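Local structure of hypothetical protein PA3499 (Pseudomonas aeruginosa, 2IG8) at residues E28-M32 against D129-D135; M35-P39 against V59-V64; V75-L81 against F101-Q105; Q105-P109 against L138-D142. The protein is of unknown function but belongs to the YjgF-like clan of small alpha/beta proteins, and is arranged here as an assembly of three subunits. All coordinates share one frame; numbering follows the deposited sequence.

Interaction 1: E28-M32 against D129-D135; sequences EELVM and DAWARLD
Glu-28 and Leu-134 close one end of this antiparallel strand pair: the N-H of Leu-134 points almost straight (168°) at Glu-28 O, with 2.8 Å from N to O. Further in, Leu-30 N meets Ala-132 O at 2.9 Å, though from above the carbonyl plane. Between them Glu-29 and Arg-133 form a close non-hydrogen-bonded pair, CA to CA 4.4 Å; past Leu-30 the strands stand farther apart, with Met-32 CA 6.4 Å from Ala-130 CA, and two waters bridge them there. One water takes the N-H of Ala-132 and sits against Leu-30 O and Glu-29 OE2; a second accepts from Met-32 N and donates to Ala-130 O.

On the Glu-29 face, CG of that residue lies opposite its backbone N (chi1 -173°) and a bend at chi2 carries the carboxylate across the Arg-133 chain at about a right angle. OE1 comes to 3.3 Å from Arg-133 CG, and its salt bridge to NH1, at 3.4 Å, is weak. Asp-135 holds the guanidinium more firmly, side-on: NE reaches OD1 at 2.8 Å and NH2 reaches OD2 at 3.0 Å. Glu-28 CB lies over a face of the same group. Outside the pair, Tyr-79 OH bonds Glu-29 OE2, and Thr-2 of the third subunit bonds Asp-135 OD2.

On the other face Met-32 CE touches the methyls of Ala-130 and Ala-132. This side packs under helix 53-70 through Leu-67 and Leu-68, while strand 23-26 flanks the pair beyond 29-36 and strand 78-85 beyond 126-133.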
loop_
_atom_site.group_PDB
_atom_site.type_symbol
_atom_site.label_atom_id
_atom_site.label_comp_id
_atom_site.label_asym_id
_atom_site.label_seq_id
_atom_site.Cartn_x
_atom_site.Cartn_y
_atom_site.Cartn_z
ATOM N N GLU B 28 -1.832 -19.008 -2.414
ATOM C CA GLU B 28 -1.310 -18.714 -3.752
ATOM C C GLU B 28 -0.668 -17.324 -3.817
ATOM O O GLU B 28 -0.033 -16.977 -4.801
ATOM C CB GLU B 28 -2.435 -18.800 -4.794
ATOM C CG GLU B 28 -3.000 -20.210 -5.004
ATOM C CD GLU B 28 -1.984 -21.185 -5.594
ATOM O OE1 GLU B 28 -1.081 -20.763 -6.335
ATOM O OE2 GLU B 28 -2.103 -22.392 -5.327
ATOM N N GLU B 29 -0.856 -16.530 -2.771
ATOM C CA GLU B 29 -0.375 -15.151 -2.742
ATOM C C GLU B 29 1.091 -15.087 -2.334
ATOM O O GLU B 29 1.439 -15.561 -1.256
ATOM C CB GLU B 29 -1.206 -14.344 -1.751
ATOM C CG GLU B 29 -0.893 -12.854 -1.774
ATOM C CD GLU B 29 -1.609 -12.105 -2.894
ATOM O OE1 GLU B 29 -2.670 -12.581 -3.372
ATOM O OE2 GLU B 29 -1.114 -11.019 -3.242
ATOM N N LEU B 30 1.948 -14.503 -3.173
ATOM C CA LEU B 30 3.350 -14.239 -2.780
ATOM C C LEU B 30 3.465 -12.842 -2.202
ATOM O O LEU B 30 3.442 -11.849 -2.921
ATOM C CB LEU B 30 4.319 -14.401 -3.934
ATOM C CG LEU B 30 5.798 -14.430 -3.505
ATOM C CD1 LEU B 30 6.071 -15.583 -2.550
ATOM C CD2 LEU B 30 6.697 -14.502 -4.753
ATOM N N VAL B 31 3.535 -12.782 -0.890
ATOM C CA VAL B 31 3.643 -11.533 -0.165
ATOM C C VAL B 31 5.119 -11.205 -0.083
ATOM O O VAL B 31 5.917 -12.034 0.356
ATOM C CB VAL B 31 3.052 -11.657 1.248
ATOM C CG1 VAL B 31 3.189 -10.335 2.011
ATOM C CG2 VAL B 31 1.576 -12.150 1.200
ATOM N N MET B 32 5.478 -10.000 -0.497
ATOM C CA MET B 32 6.860 -9.606 -0.597
ATOM C C MET B 32 7.102 -8.303 0.122
ATOM O O MET B 32 6.264 -7.399 0.087
ATOM C CB MET B 32 7.247 -9.422 -2.087
ATOM C CG MET B 32 7.272 -10.719 -2.909
ATOM S SD MET B 32 7.581 -10.507 -4.713
ATOM C CE MET B 32 5.863 -10.447 -5.260
ATOM N N ASP B 129 7.028 -2.078 -3.960
ATOM C CA ASP B 129 6.245 -3.051 -3.233
ATOM C C ASP B 129 5.396 -3.809 -4.244
ATOM O O ASP B 129 4.496 -3.214 -4.870
ATOM C CB ASP B 129 5.363 -2.314 -2.206
ATOM C CG ASP B 129 4.761 -3.235 -1.143
ATOM O OD1 ASP B 129 5.025 -4.470 -1.138
ATOM O OD2 ASP B 129 3.976 -2.723 -0.310
ATOM N N ALA B 130 5.712 -5.087 -4.450
ATOM C CA ALA B 130 5.127 -5.904 -5.532
ATOM C C ALA B 130 4.109 -6.893 -4.946
ATOM O O ALA B 130 4.342 -7.504 -3.894
ATOM C CB ALA B 130 6.216 -6.681 -6.313
ATOM N N TRP B 131 2.982 -7.028 -5.635
ATOM C CA TRP B 131 1.944 -7.987 -5.270
ATOM C C TRP B 131 1.809 -8.991 -6.404
ATOM O O TRP B 131 1.742 -8.597 -7.591
ATOM C CB TRP B 131 0.603 -7.283 -5.034
ATOM C CG TRP B 131 0.680 -6.136 -4.056
ATOM C CD1 TRP B 131 1.202 -4.897 -4.294
ATOM C CD2 TRP B 131 0.227 -6.120 -2.698
ATOM N NE1 TRP B 131 1.120 -4.124 -3.176
ATOM C CE2 TRP B 131 0.512 -4.838 -2.181
ATOM C CE3 TRP B 131 -0.381 -7.061 -1.868
ATOM C CZ2 TRP B 131 0.210 -4.471 -0.872
ATOM C CZ3 TRP B 131 -0.696 -6.698 -0.536
ATOM C CH2 TRP B 131 -0.395 -5.410 -0.056
ATOM N N ALA B 132 1.788 -10.274 -6.040
ATOM C CA ALA B 132 1.667 -11.371 -6.998
ATOM C C ALA B 132 0.880 -12.557 -6.433
ATOM O O ALA B 132 0.781 -12.737 -5.211
ATOM C CB ALA B 132 3.061 -11.839 -7.454
ATOM N N ARG B 133 0.298 -13.327 -7.357
ATOM C CA ARG B 133 -0.376 -14.599 -7.104
ATOM C C ARG B 133 0.159 -15.641 -8.076
ATOM O O ARG B 133 0.225 -15.373 -9.275
ATOM C CB ARG B 133 -1.852 -14.467 -7.439
ATOM C CG ARG B 133 -2.658 -13.774 -6.439
ATOM C CD ARG B 133 -4.083 -13.827 -6.866
ATOM N NE ARG B 133 -4.643 -15.148 -6.648
ATOM C CZ ARG B 133 -5.147 -15.549 -5.486
ATOM N NH1 ARG B 133 -5.136 -14.738 -4.425
ATOM N NH2 ARG B 133 -5.652 -16.771 -5.369
ATOM N N LEU B 134 0.465 -16.839 -7.587
ATOM C CA LEU B 134 1.034 -17.893 -8.426
ATOM C C LEU B 134 0.035 -18.539 -9.406
ATOM O O LEU B 134 0.442 -19.276 -10.309
ATOM C CB LEU B 134 1.650 -18.976 -7.540
ATOM C CG LEU B 134 2.781 -18.506 -6.616
ATOM C CD1 LEU B 134 3.314 -19.668 -5.792
ATOM C CD2 LEU B 134 3.881 -17.866 -7.402
ATOM N N ASP B 135 -1.254 -18.248 -9.242
ATOM C CA ASP B 135 -2.304 -18.890 -10.033
ATOM C C ASP B 135 -2.910 -17.986 -11.112
ATOM O O ASP B 135 -4.001 -18.270 -11.608
ATOM C CB ASP B 135 -3.384 -19.431 -9.090
ATOM C CG ASP B 135 -4.054 -18.349 -8.258
ATOM O OD1 ASP B 135 -3.534 -17.227 -8.137
ATOM O OD2 ASP B 135 -5.116 -18.635 -7.696
HETATM O O HOH W 1 1.343 -10.377 -2.933
HETATM O O HOH W 2 3.267 -8.362 -1.479
#

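Interaction 2: M35-P39 against V59-V64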
loop_
_atom_site.group_PDB
_atom_site.type_symbol
_atom_site.label_atom_id
_atom_site.label_comp_id
_atom_site.label_asym_id
_atom_site.label_seq_id
_atom_site.Cartn_x
_atom_site.Cartn_y
_atom_site.Cartn_z
ATOM N N MET B 35 11.290 -3.933 -2.228
ATOM C CA MET B 35 12.598 -4.228 -2.790
ATOM C C MET B 35 13.304 -2.967 -3.298
ATOM O O MET B 35 12.677 -2.048 -3.832
ATOM C CB MET B 35 12.466 -5.274 -3.903
ATOM C CG MET B 35 12.162 -6.718 -3.396
ATOM S SD MET B 35 13.504 -7.544 -2.500
ATOM C CE MET B 35 12.736 -7.675 -0.855
ATOM N N THR B 36 14.623 -2.930 -3.098
ATOM C CA THR B 36 15.452 -1.814 -3.503
ATOM C C THR B 36 16.697 -2.353 -4.226
ATOM O O THR B 36 16.974 -3.571 -4.205
ATOM C CB THR B 36 15.938 -0.974 -2.314
ATOM O OG1 THR B 36 17.009 -1.663 -1.663
ATOM C CG2 THR B 36 14.815 -0.672 -1.311
ATOM N N ALA B 37 17.456 -1.438 -4.832
ATOM C CA ALA B 37 18.646 -1.809 -5.569
ATOM C C ALA B 37 19.924 -1.847 -4.690
ATOM O O ALA B 37 21.013 -1.996 -5.196
ATOM C CB ALA B 37 18.828 -0.887 -6.809
ATOM N N HIS B 38 19.774 -1.745 -3.377
ATOM C CA HIS B 38 20.887 -1.916 -2.434
ATOM C C HIS B 38 21.121 -3.430 -2.234
ATOM O O HIS B 38 20.167 -4.177 -2.086
ATOM C CB HIS B 38 20.532 -1.265 -1.094
ATOM C CG HIS B 38 21.631 -1.317 -0.074
ATOM N ND1 HIS B 38 21.659 -2.252 0.934
ATOM C CD2 HIS B 38 22.741 -0.562 0.086
ATOM C CE1 HIS B 38 22.742 -2.070 1.674
ATOM N NE2 HIS B 38 23.424 -1.058 1.174
ATOM N N PRO B 39 22.376 -3.873 -2.129
ATOM C CA PRO B 39 23.659 -3.139 -2.097
ATOM C C PRO B 39 24.344 -2.804 -3.411
ATOM O O PRO B 39 25.386 -2.151 -3.373
ATOM C CB PRO B 39 24.545 -4.058 -1.253
ATOM C CG PRO B 39 24.068 -5.442 -1.598
ATOM C CD PRO B 39 22.567 -5.307 -1.807
ATOM N N VAL B 59 17.052 -3.366 -11.486
ATOM C CA VAL B 59 17.603 -4.196 -10.427
ATOM C C VAL B 59 16.504 -4.622 -9.459
ATOM O O VAL B 59 16.438 -5.797 -9.089
ATOM C CB VAL B 59 18.759 -3.485 -9.657
ATOM C CG1 VAL B 59 19.101 -4.227 -8.345
ATOM C CG2 VAL B 59 19.991 -3.307 -10.586
ATOM N N VAL B 60 15.642 -3.675 -9.074
ATOM C CA VAL B 60 14.530 -3.937 -8.173
ATOM C C VAL B 60 13.589 -4.974 -8.767
ATOM O O VAL B 60 13.287 -5.967 -8.108
ATOM C CB VAL B 60 13.739 -2.641 -7.815
ATOM C CG1 VAL B 60 12.389 -2.970 -7.106
ATOM C CG2 VAL B 60 14.593 -1.750 -6.906
ATOM N N LEU B 61 13.158 -4.760 -10.020
ATOM C CA LEU B 61 12.297 -5.731 -10.696
ATOM C C LEU B 61 12.967 -7.118 -10.833
ATOM O O LEU B 61 12.310 -8.133 -10.649
ATOM C CB LEU B 61 11.790 -5.182 -12.057
ATOM C CG LEU B 61 10.838 -3.968 -11.952
ATOM C CD1 LEU B 61 10.648 -3.265 -13.321
ATOM C CD2 LEU B 61 9.466 -4.382 -11.318
ATOM N N GLY B 62 14.281 -7.163 -11.089
ATOM C CA GLY B 62 15.048 -8.430 -11.035
ATOM C C GLY B 62 14.984 -9.137 -9.690
ATOM O O GLY B 62 14.918 -10.366 -9.633
ATOM N N LYS B 63 15.014 -8.375 -8.597
ATOM C CA LYS B 63 14.856 -8.955 -7.264
ATOM C C LYS B 63 13.452 -9.571 -7.069
ATOM O O LYS B 63 13.324 -10.709 -6.612
ATOM C CB LYS B 63 15.163 -7.925 -6.181
ATOM C CG LYS B 63 16.650 -7.585 -6.127
ATOM C CD LYS B 63 17.011 -6.689 -4.942
ATOM C CE LYS B 63 18.511 -6.407 -4.959
ATOM N NZ LYS B 63 18.872 -5.556 -3.878
ATOM N N VAL B 64 12.428 -8.814 -7.448
ATOM C CA VAL B 64 11.055 -9.327 -7.446
ATOM C C VAL B 64 10.967 -10.643 -8.231
ATOM O O VAL B 64 10.393 -11.621 -7.755
ATOM C CB VAL B 64 10.081 -8.275 -8.001
ATOM C CG1 VAL B 64 8.669 -8.883 -8.188
ATOM C CG2 VAL B 64 10.065 -7.047 -7.060
#
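Lys-63 meets the 35-39 segment at its root and again along its outer half. Its CB is 4.1 Å from Met-35 SD. With CG beside the backbone N (chi1 -70°) and every later torsion extended, the chain runs straight on over the Thr-36 carbonyl: CD and then CE pass Thr-36 O, CD at 3.2 Å. At the tip NZ turns its charge on the same oxygen, a 2.8 Å hydrogen bond to Thr-36 O with the nitrogen tilted somewhat from the carbonyl plane, and His-38 O lies only 2.6 Å from NZ. The backbone bends round the ammonium here, with an ST turn in which Thr-36 OG1 accepts from His-38 N and a cis peptide before Pro-39.

Alongside the lysine the contact is apolar. Val-60 pushes both branches against the backbone, CG1 at 3.4 Å from Met-35 O and CG2 at 3.5 Å from Thr-36 C, and Val-59 CG1 meets Ala-37 CB at 3.7 Å.

Helix 53-70 packs here against the end of strand 29-36. Met-35 is bonded through its backbone to Ile-128 of strand 126-133, on which Val-60 also rests, and the His-38 ring stacks on that of Phe-121.

Interaction 3: V75-L81 against F101-Q105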
loop_
_atom_site.group_PDB
_atom_site.type_symbol
_atom_site.label_atom_id
_atom_site.label_comp_id
_atom_site.label_asym_id
_atom_site.label_seq_id
_atom_site.Cartn_x
_atom_site.Cartn_y
_atom_site.Cartn_z
ATOM N N VAL B 75 6.981 -13.648 -13.876
ATOM C CA VAL B 75 6.606 -12.224 -13.816
ATOM C C VAL B 75 5.139 -11.955 -14.166
ATOM O O VAL B 75 4.583 -10.953 -13.754
ATOM C CB VAL B 75 7.542 -11.317 -14.654
ATOM C CG1 VAL B 75 9.022 -11.463 -14.176
ATOM C CG2 VAL B 75 7.411 -11.581 -16.105
ATOM N N GLY B 76 4.528 -12.870 -14.912
ATOM C CA GLY B 76 3.097 -12.833 -15.185
ATOM C C GLY B 76 2.206 -12.913 -13.961
ATOM O O GLY B 76 1.011 -12.593 -14.045
ATOM N N ASN B 77 2.766 -13.372 -12.837
ATOM C CA ASN B 77 2.052 -13.469 -11.564
ATOM C C ASN B 77 1.812 -12.119 -10.878
ATOM O O ASN B 77 0.964 -12.015 -10.004
ATOM C CB ASN B 77 2.834 -14.351 -10.586
ATOM C CG ASN B 77 2.920 -15.807 -11.015
ATOM O OD1 ASN B 77 2.078 -16.331 -11.768
ATOM N ND2 ASN B 77 3.926 -16.479 -10.506
ATOM N N LEU B 78 2.589 -11.103 -11.262
ATOM C CA LEU B 78 2.496 -9.764 -10.681
ATOM C C LEU B 78 1.198 -9.086 -11.125
ATOM O O LEU B 78 0.895 -9.090 -12.322
ATOM C CB LEU B 78 3.693 -8.919 -11.120
ATOM C CG LEU B 78 5.051 -9.347 -10.557
ATOM C CD1 LEU B 78 6.209 -8.773 -11.342
ATOM C CD2 LEU B 78 5.125 -8.940 -9.079
ATOM N N TYR B 79 0.435 -8.550 -10.175
ATOM C CA TYR B 79 -0.786 -7.809 -10.497
ATOM C C TYR B 79 -0.797 -6.369 -9.974
ATOM O O TYR B 79 -1.635 -5.588 -10.370
ATOM C CB TYR B 79 -2.031 -8.574 -10.021
ATOM C CG TYR B 79 -2.157 -8.764 -8.534
ATOM C CD1 TYR B 79 -2.710 -7.772 -7.735
ATOM C CD2 TYR B 79 -1.717 -9.929 -7.918
ATOM C CE1 TYR B 79 -2.835 -7.942 -6.359
ATOM C CE2 TYR B 79 -1.816 -10.096 -6.532
ATOM C CZ TYR B 79 -2.381 -9.103 -5.768
ATOM O OH TYR B 79 -2.515 -9.264 -4.404
ATOM N N LYS B 80 0.150 -5.996 -9.116
ATOM C CA LYS B 80 0.231 -4.599 -8.659
ATOM C C LYS B 80 1.671 -4.273 -8.284
ATOM O O LYS B 80 2.373 -5.116 -7.713
ATOM C CB LYS B 80 -0.716 -4.320 -7.483
ATOM C CG LYS B 80 -0.651 -2.864 -6.969
ATOM C CD LYS B 80 -1.636 -2.527 -5.824
ATOM C CE LYS B 80 -2.926 -1.917 -6.311
ATOM N NZ LYS B 80 -3.864 -1.486 -5.199
ATOM N N LEU B 81 2.102 -3.066 -8.635
ATOM C CA LEU B 81 3.412 -2.546 -8.248
ATOM C C LEU B 81 3.218 -1.149 -7.674
ATOM O O LEU B 81 2.807 -0.223 -8.395
ATOM C CB LEU B 81 4.331 -2.463 -9.462
ATOM C CG LEU B 81 4.628 -3.740 -10.225
ATOM C CD1 LEU B 81 5.377 -3.449 -11.551
ATOM C CD2 LEU B 81 5.412 -4.684 -9.386
ATOM N N PHE B 101 11.163 -4.761 -18.766
ATOM C CA PHE B 101 10.943 -5.923 -17.905
ATOM C C PHE B 101 9.741 -6.743 -18.358
ATOM O O PHE B 101 9.766 -7.975 -18.325
ATOM C CB PHE B 101 10.747 -5.445 -16.468
ATOM C CG PHE B 101 10.649 -6.555 -15.439
ATOM C CD1 PHE B 101 11.766 -7.272 -15.064
ATOM C CD2 PHE B 101 9.460 -6.834 -14.822
ATOM C CE1 PHE B 101 11.677 -8.274 -14.106
ATOM C CE2 PHE B 101 9.365 -7.818 -13.832
ATOM C CZ PHE B 101 10.495 -8.536 -13.487
ATOM N N PHE B 102 8.699 -6.049 -18.795
ATOM C CA PHE B 102 7.507 -6.688 -19.301
ATOM C C PHE B 102 7.476 -6.751 -20.832
ATOM O O PHE B 102 6.397 -6.749 -21.431
ATOM C CB PHE B 102 6.279 -5.935 -18.763
ATOM C CG PHE B 102 6.096 -6.061 -17.272
ATOM C CD1 PHE B 102 5.720 -7.274 -16.723
ATOM C CD2 PHE B 102 6.285 -4.975 -16.427
ATOM C CE1 PHE B 102 5.538 -7.428 -15.344
ATOM C CE2 PHE B 102 6.116 -5.118 -15.006
ATOM C CZ PHE B 102 5.740 -6.340 -14.492
ATOM N N ALA B 103 8.640 -6.841 -21.470
ATOM C CA ALA B 103 8.701 -6.920 -22.949
ATOM C C ALA B 103 7.902 -8.096 -23.526
ATOM O O ALA B 103 7.498 -8.046 -24.686
ATOM C CB ALA B 103 10.138 -6.971 -23.429
ATOM N N GLY B 104 7.725 -9.155 -22.741
ATOM C CA GLY B 104 7.017 -10.350 -23.171
ATOM C C GLY B 104 5.516 -10.344 -23.017
ATOM O O GLY B 104 4.886 -11.340 -23.329
ATOM N N GLN B 105 4.912 -9.257 -22.528
ATOM C CA GLN B 105 3.462 -9.261 -22.340
ATOM C C GLN B 105 2.898 -7.889 -22.587
ATOM O O GLN B 105 3.602 -6.900 -22.459
ATOM C CB GLN B 105 3.063 -9.766 -20.930
ATOM C CG GLN B 105 3.455 -8.862 -19.807
ATOM C CD GLN B 105 3.379 -9.553 -18.438
ATOM O OE1 GLN B 105 4.056 -10.563 -18.217
ATOM N NE2 GLN B 105 2.573 -9.002 -17.521
HETATM O O HOH W 3 2.578 -9.471 -14.647
#
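Val-75 and Phe-101 form the tight end of this contact: CG1 of the valine comes to 3.3 Å from Phe-101 CZ, at an oblique approach to the ring. Phe-102 follows, and the two rings are turned against each other, Phe-101 presenting CD2 over the centre of the Phe-102 face, 3.7 Å above the plane. Phe-101 CG lies opposite its backbone N (chi1 -174°) whereas Phe-102 CG lies beside its own (chi1 -67°), which lets adjacent residues send both rings to the same place. Leu-78 CD1 serves both, meeting them at their edges, 4.0 Å from Phe-102 CZ and 4.1 Å from Phe-101 CE2. Leu-81, coming from the opposite direction, brings CD1 to the Phe-102 edge, 3.9 Å from CE2, and Val-75 O lies in the plane of that ring.

At Gln-105 the packing is much looser. Its OE1 stays 3.9 Å from Gly-76 CA, and no direct hydrogen bond joins the two segments. A water does the joining instead: it accepts from Gln-105 NE2, which is also bonded to Thr-107 O, and donates to Val-75 O and to Leu-78 O, the latter at 2.9 Å. Beyond it, Ala-103 and Gly-104 form the exposed corner of a type I turn closed by Gln-105 N to Phe-102 O.

The 3-10 turn 75-77 leads into strand 78-85, where Tyr-79 and Lys-80 make a classic beta bulge opposite Trp-131. Helix 53-70 packs against this cluster, with Leu-61 on Phe-101 and with Val-64 and Leu-68 on Leu-78; Pro-109, leading into strand 110-115, packs on Phe-102.

Interaction 4: Q105-P109 against L138-D142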
loop_
_atom_site.group_PDB
_atom_site.type_symbol
_atom_site.label_atom_id
_atom_site.label_comp_id
_atom_site.label_asym_id
_atom_site.label_seq_id
_atom_site.Cartn_x
_atom_site.Cartn_y
_atom_site.Cartn_z
ATOM N N GLN B 105 4.912 -9.257 -22.528
ATOM C CA GLN B 105 3.462 -9.261 -22.340
ATOM C C GLN B 105 2.898 -7.889 -22.587
ATOM O O GLN B 105 3.602 -6.900 -22.459
ATOM C CB GLN B 105 3.063 -9.766 -20.930
ATOM C CG GLN B 105 3.455 -8.862 -19.807
ATOM C CD GLN B 105 3.379 -9.553 -18.438
ATOM O OE1 GLN B 105 4.056 -10.563 -18.217
ATOM N NE2 GLN B 105 2.573 -9.002 -17.521
ATOM N N GLY B 106 1.612 -7.838 -22.952
ATOM C CA GLY B 106 0.958 -6.550 -23.261
ATOM C C GLY B 106 0.255 -5.900 -22.091
ATOM O O GLY B 106 0.121 -4.681 -22.039
ATOM N N THR B 107 -0.150 -6.707 -21.124
ATOM C CA THR B 107 -0.906 -6.229 -19.974
ATOM C C THR B 107 0.012 -6.057 -18.784
ATOM O O THR B 107 0.679 -6.998 -18.374
ATOM C CB THR B 107 -2.036 -7.211 -19.577
ATOM O OG1 THR B 107 -2.876 -7.455 -20.700
ATOM C CG2 THR B 107 -2.893 -6.611 -18.421
ATOM N N PHE B 108 0.050 -4.838 -18.247
ATOM C CA PHE B 108 0.889 -4.499 -17.122
ATOM C C PHE B 108 0.130 -4.597 -15.792
ATOM O O PHE B 108 -1.107 -4.433 -15.741
ATOM C CB PHE B 108 1.434 -3.078 -17.292
ATOM C CG PHE B 108 2.421 -2.919 -18.412
ATOM C CD1 PHE B 108 3.789 -2.924 -18.157
ATOM C CD2 PHE B 108 1.989 -2.732 -19.717
ATOM C CE1 PHE B 108 4.709 -2.755 -19.146
ATOM C CE2 PHE B 108 2.934 -2.564 -20.770
ATOM C CZ PHE B 108 4.311 -2.598 -20.459
ATOM N N PRO B 109 0.866 -4.823 -14.695
ATOM C CA PRO B 109 0.236 -4.698 -13.388
ATOM C C PRO B 109 -0.377 -3.313 -13.140
ATOM O O PRO B 109 0.065 -2.318 -13.720
ATOM C CB PRO B 109 1.398 -4.913 -12.414
ATOM C CG PRO B 109 2.403 -5.690 -13.174
ATOM C CD PRO B 109 2.295 -5.202 -14.579
ATOM N N LEU B 138 -0.870 -12.513 -16.229
ATOM C CA LEU B 138 -1.439 -11.319 -16.862
ATOM C C LEU B 138 -1.370 -11.322 -18.393
ATOM O O LEU B 138 -2.178 -10.646 -19.063
ATOM C CB LEU B 138 -0.803 -10.036 -16.329
ATOM C CG LEU B 138 -1.582 -9.213 -15.300
ATOM C CD1 LEU B 138 -1.943 -10.022 -14.074
ATOM C CD2 LEU B 138 -0.798 -7.958 -14.946
ATOM N N ALA B 139 -0.418 -12.050 -18.949
ATOM C CA ALA B 139 -0.315 -12.188 -20.406
ATOM C C ALA B 139 -1.617 -12.746 -21.032
ATOM O O ALA B 139 -1.939 -12.468 -22.204
ATOM C CB ALA B 139 0.896 -13.073 -20.763
ATOM N N ASN B 140 -2.377 -13.502 -20.246
ATOM C CA ASN B 140 -3.682 -14.003 -20.693
ATOM C C ASN B 140 -4.722 -12.904 -20.955
ATOM O O ASN B 140 -5.710 -13.143 -21.663
ATOM C CB ASN B 140 -4.245 -15.023 -19.687
ATOM C CG ASN B 140 -3.447 -16.319 -19.669
ATOM O OD1 ASN B 140 -2.917 -16.743 -20.700
ATOM N ND2 ASN B 140 -3.359 -16.951 -18.504
ATOM N N CYS B 141 -4.504 -11.709 -20.407
ATOM C CA CYS B 141 -5.413 -10.577 -20.635
ATOM C C CYS B 141 -5.205 -9.892 -21.966
ATOM O O CYS B 141 -6.070 -9.119 -22.395
ATOM C CB CYS B 141 -5.237 -9.512 -19.561
ATOM S SG CYS B 141 -5.612 -10.082 -17.939
ATOM N N ASP B 142 -4.070 -10.143 -22.616
ATOM C CA ASP B 142 -3.683 -9.342 -23.773
ATOM C C ASP B 142 -4.783 -9.455 -24.833
ATOM O O ASP B 142 -5.249 -10.545 -25.109
ATOM C CB ASP B 142 -2.335 -9.795 -24.348
ATOM C CG ASP B 142 -1.167 -9.555 -23.389
ATOM O OD1 ASP B 142 -1.363 -9.005 -22.274
ATOM O OD2 ASP B 142 -0.029 -9.948 -23.733
HETATM O O HOH W 4 -5.037 -6.213 -21.320
#
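The Asp-142 carboxylate meets residues 106 and 107 in two different ways. Gly-106 N approaches OD2 from above the carboxylate plane, 42° out of it, in a bond of 2.8 Å. The hydroxyl OG1 of Thr-107 instead donates to OD1 on its anti lone pair, away from the other oxygen, at 2.7 Å. With OG1 beside the backbone nitrogen (chi1 -55°), the hydroxyl and Thr-107 N can both turn to OD1, the bond from N being weak and bent. The second flat group is the amide of Gln-105. At its edge, in plane, NE2 donates to Thr-107 O at 2.9 Å, nearly along the C=O axis (172°), which fixes the rotation of the amide. Leu-138 CB touches the same NE2 at 3.7 Å.

Around these polar contacts the packing is close. Cys-141 CB lies 3.3 Å from Thr-107 OG1, and that hydroxyl also accepts from a water at 2.6 Å. Ala-139 CB meets Gln-105 CB, and Leu-138 sends CD2 against the peptide between Phe-108 and Pro-109, 3.6 Å from Pro-109 N.

The third subunit borders the contact: its Ser-21 bonds Phe-108 O, its Leu-24 packs on Leu-138 and its Val-4 on Cys-141. The arrangement is a 3-10 turn, closed by Cys-141 N to Leu-138 O, followed directly by an aspartate whose carboxylate receives the N-H of Gly-106 and, weakly, that of Thr-107. In this YjgF-like fold it fastens the C-terminal tail to the loop entering strand 110-115, beside a subunit interface.

In the fold
Going from the N terminus, residues 28-32 open the longest loop, closed about a hundred residues later when interaction 1 pairs strands 29-36 and 126-133. Two shorter closures fall within it, one after the other: interaction 2 ties the end of strand 29-36 to helix 53-70, and interaction 3 ties the start of strand 78-85 to the turn after helix 91-101. Interaction 4 begins where interaction 3 ends, at Gln-105, and crosses interaction 1, since its second segment follows 129-135. Val-64 links interactions 1, 2 and 3 by packing on Ala-130 and Leu-78, while the backbones of Gly-76 and Leu-138 probably hydrogen-bond between interactions 3 and 4.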